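Local coordinates for LbaCas13a H328A (C2c2) (Lachnospiraceae bacterium NK4A179, PDB 5WLH), which binds and probably processes CRISPR precursor RNA and, guided by the mature crRNA, cleaves RNA, with a preference for cutting at adenosines, at residues A[105-110]-A[228-233]. Residues are numbered along the deposited sequence; the frame is centred on the assembly and turned at random.
Sequences DMLSVD and EDFYHV
Two aromatic rings, Phe-230 and Tyr-231, converge on one leucine methyl group, CD1 of Leu-107, which approaches both obliquely. The rings also meet each other: CD2 of Phe-230 stands 3.5 Å above the plane of the Tyr-231 ring, over its centre, while CD2 of Tyr-231 lies in plane at the edge of the Phe-230 ring. Phe-230 also meets Tyr-69, outside the two segments, edge-to-face. The methyl CD1 of Leu-107 is 4.0 Å from CE2 of Phe-230, and on the tyrosine it lies 3.8 Å from CE2 of Tyr-231. The phenol oxygen OH of Tyr-231 comes closer still to this methyl, at 3.5 Å, and also touches CB of Leu-107, so the far end of the tyrosine crosses the leucine at a slant. Differing first torsions help successive residues to share this target: Phe-230 sets CG opposite its backbone N (chi1 174°), whereas Tyr-231 turns CG to lie beside its own (chi1 -74°). With an alanine in place of Tyr-231, Leu-107 would probably lose its closest neighbour in 228-233, and the Phe-230 ring would be left without the ring face beneath its CD2. Phe-118 of helix 115-130 touches both Leu-107 and Tyr-231, while Ile-155 and Ile-156 also pack on the leucine; Leu-107, Phe-230 and Tyr-231 are all buried. Just beyond the rings, His-232 takes a positive phi (48°), and bonds from His-232 N to Asp-229 O and from Val-233 N to Glu-228 O close the end of helix 218-230. The example is thus apolar packing within a part of Cas13a that is largely helical and has no strands between the two segments, joining helix 103-107 to a helix C-terminus finished by a Schellman motif.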
loop_
_atom_site.group_PDB
_atom_site.type_symbol
_atom_site.label_atom_id
_atom_site.label_comp_id
_atom_site.label_asym_id
_atom_site.label_seq_id
_atom_site.Cartn_x
_atom_site.Cartn_y
_atom_site.Cartn_z
ATOM N N ASP A 105 26.663 -30.449 -22.410
ATOM C CA ASP A 105 27.274 -31.291 -23.434
ATOM C C ASP A 105 28.650 -31.779 -22.998
ATOM O O ASP A 105 28.979 -32.958 -23.167
ATOM C CB ASP A 105 27.368 -30.527 -24.756
ATOM C CG ASP A 105 26.006 -30.136 -25.302
ATOM O OD1 ASP A 105 24.993 -30.713 -24.852
ATOM O OD2 ASP A 105 25.944 -29.244 -26.175
ATOM N N MET A 106 29.465 -30.893 -22.418
ATOM C CA MET A 106 30.833 -31.267 -22.066
ATOM C C MET A 106 30.864 -32.350 -20.995
ATOM O O MET A 106 31.694 -33.266 -21.047
ATOM C CB MET A 106 31.602 -30.033 -21.595
ATOM C CG MET A 106 31.839 -29.002 -22.675
ATOM S SD MET A 106 32.155 -27.382 -21.954
ATOM C CE MET A 106 33.656 -27.724 -21.030
ATOM N N LEU A 107 29.974 -32.267 -20.014
ATOM C CA LEU A 107 30.051 -33.157 -18.868
ATOM C C LEU A 107 29.264 -34.449 -19.057
ATOM O O LEU A 107 29.414 -35.371 -18.248
ATOM C CB LEU A 107 29.558 -32.431 -17.603
ATOM C CG LEU A 107 30.255 -31.102 -17.274
ATOM C CD1 LEU A 107 29.859 -30.595 -15.882
ATOM C CD2 LEU A 107 31.780 -31.210 -17.394
ATOM N N SER A 108 28.435 -34.536 -20.095
ATOM C CA SER A 108 27.637 -35.726 -20.365
ATOM C C SER A 108 28.292 -36.639 -21.395
ATOM O O SER A 108 27.693 -37.646 -21.794
ATOM C CB SER A 108 26.238 -35.323 -20.829
ATOM O OG SER A 108 26.317 -34.525 -21.998
ATOM N N VAL A 109 29.515 -36.310 -21.811
ATOM C CA VAL A 109 30.216 -37.049 -22.851
ATOM C C VAL A 109 30.351 -38.533 -22.491
ATOM O O VAL A 109 30.348 -38.921 -21.312
ATOM C CB VAL A 109 31.589 -36.387 -23.075
ATOM C CG1 VAL A 109 32.433 -36.482 -21.809
ATOM C CG2 VAL A 109 32.323 -36.993 -24.260
ATOM N N ASP A 110 30.441 -39.371 -23.528
ATOM C CA ASP A 110 30.626 -40.811 -23.362
ATOM C C ASP A 110 29.428 -41.428 -22.641
ATOM O O ASP A 110 29.570 -42.126 -21.638
ATOM C CB ASP A 110 31.936 -41.112 -22.630
ATOM C CG ASP A 110 32.557 -42.437 -23.046
ATOM O OD1 ASP A 110 31.935 -43.189 -23.832
ATOM O OD2 ASP A 110 33.677 -42.726 -22.572
ATOM N N GLU A 228 30.528 -26.059 -9.291
ATOM C CA GLU A 228 29.711 -25.976 -8.076
ATOM C C GLU A 228 28.380 -25.301 -8.358
ATOM O O GLU A 228 27.348 -25.674 -7.787
ATOM C CB GLU A 228 30.450 -25.207 -6.982
ATOM C CG GLU A 228 31.759 -25.810 -6.548
ATOM C CD GLU A 228 32.528 -24.882 -5.630
ATOM O OE1 GLU A 228 31.868 -24.053 -4.956
ATOM O OE2 GLU A 228 33.782 -24.955 -5.606
ATOM N N ASP A 229 28.391 -24.297 -9.233
ATOM C CA ASP A 229 27.174 -23.586 -9.601
ATOM C C ASP A 229 26.285 -24.444 -10.498
ATOM O O ASP A 229 25.066 -24.532 -10.286
ATOM C CB ASP A 229 27.550 -22.277 -10.293
ATOM C CG ASP A 229 26.359 -21.363 -10.512
ATOM O OD1 ASP A 229 25.584 -21.176 -9.560
ATOM O OD2 ASP A 229 26.215 -20.830 -11.635
ATOM N N PHE A 230 26.891 -25.103 -11.485
ATOM C CA PHE A 230 26.148 -25.953 -12.415
ATOM C C PHE A 230 25.403 -27.066 -11.693
ATOM O O PHE A 230 24.260 -27.388 -12.045
ATOM C CB PHE A 230 27.118 -26.540 -13.436
ATOM C CG PHE A 230 26.501 -27.555 -14.374
ATOM C CD1 PHE A 230 25.865 -27.144 -15.527
ATOM C CD2 PHE A 230 26.583 -28.912 -14.106
ATOM C CE1 PHE A 230 25.313 -28.071 -16.397
ATOM C CE2 PHE A 230 26.036 -29.842 -14.974
ATOM C CZ PHE A 230 25.406 -29.417 -16.117
ATOM N N TYR A 231 26.036 -27.679 -10.697
ATOM C CA TYR A 231 25.439 -28.769 -9.938
ATOM C C TYR A 231 24.710 -28.283 -8.694
ATOM O O TYR A 231 24.241 -29.111 -7.908
ATOM C CB TYR A 231 26.503 -29.794 -9.550
ATOM C CG TYR A 231 26.943 -30.648 -10.720
ATOM C CD1 TYR A 231 26.079 -31.583 -11.293
ATOM C CD2 TYR A 231 28.218 -30.511 -11.261
ATOM C CE1 TYR A 231 26.481 -32.359 -12.377
ATOM C CE2 TYR A 231 28.623 -31.280 -12.344
ATOM C CZ TYR A 231 27.756 -32.201 -12.897
ATOM O OH TYR A 231 28.172 -32.965 -13.973
ATOM N N HIS A 232 24.609 -26.965 -8.514
ATOM C CA HIS A 232 23.874 -26.336 -7.409
ATOM C C HIS A 232 24.219 -26.949 -6.056
ATOM O O HIS A 232 23.344 -27.248 -5.242
ATOM C CB HIS A 232 22.372 -26.411 -7.663
ATOM C CG HIS A 232 21.959 -25.815 -8.968
ATOM N ND1 HIS A 232 21.614 -26.583 -10.059
ATOM C CD2 HIS A 232 21.844 -24.525 -9.362
ATOM C CE1 HIS A 232 21.300 -25.792 -11.068
ATOM N NE2 HIS A 232 21.433 -24.538 -10.672
ATOM N N VAL A 233 25.517 -27.111 -5.792
ATOM C CA VAL A 233 25.892 -27.842 -4.588
ATOM C C VAL A 233 25.508 -27.062 -3.335
ATOM O O VAL A 233 25.156 -27.661 -2.314
ATOM C CB VAL A 233 27.386 -28.188 -4.599
ATOM C CG1 VAL A 233 27.687 -29.154 -5.748
ATOM C CG2 VAL A 233 28.213 -26.921 -4.714
#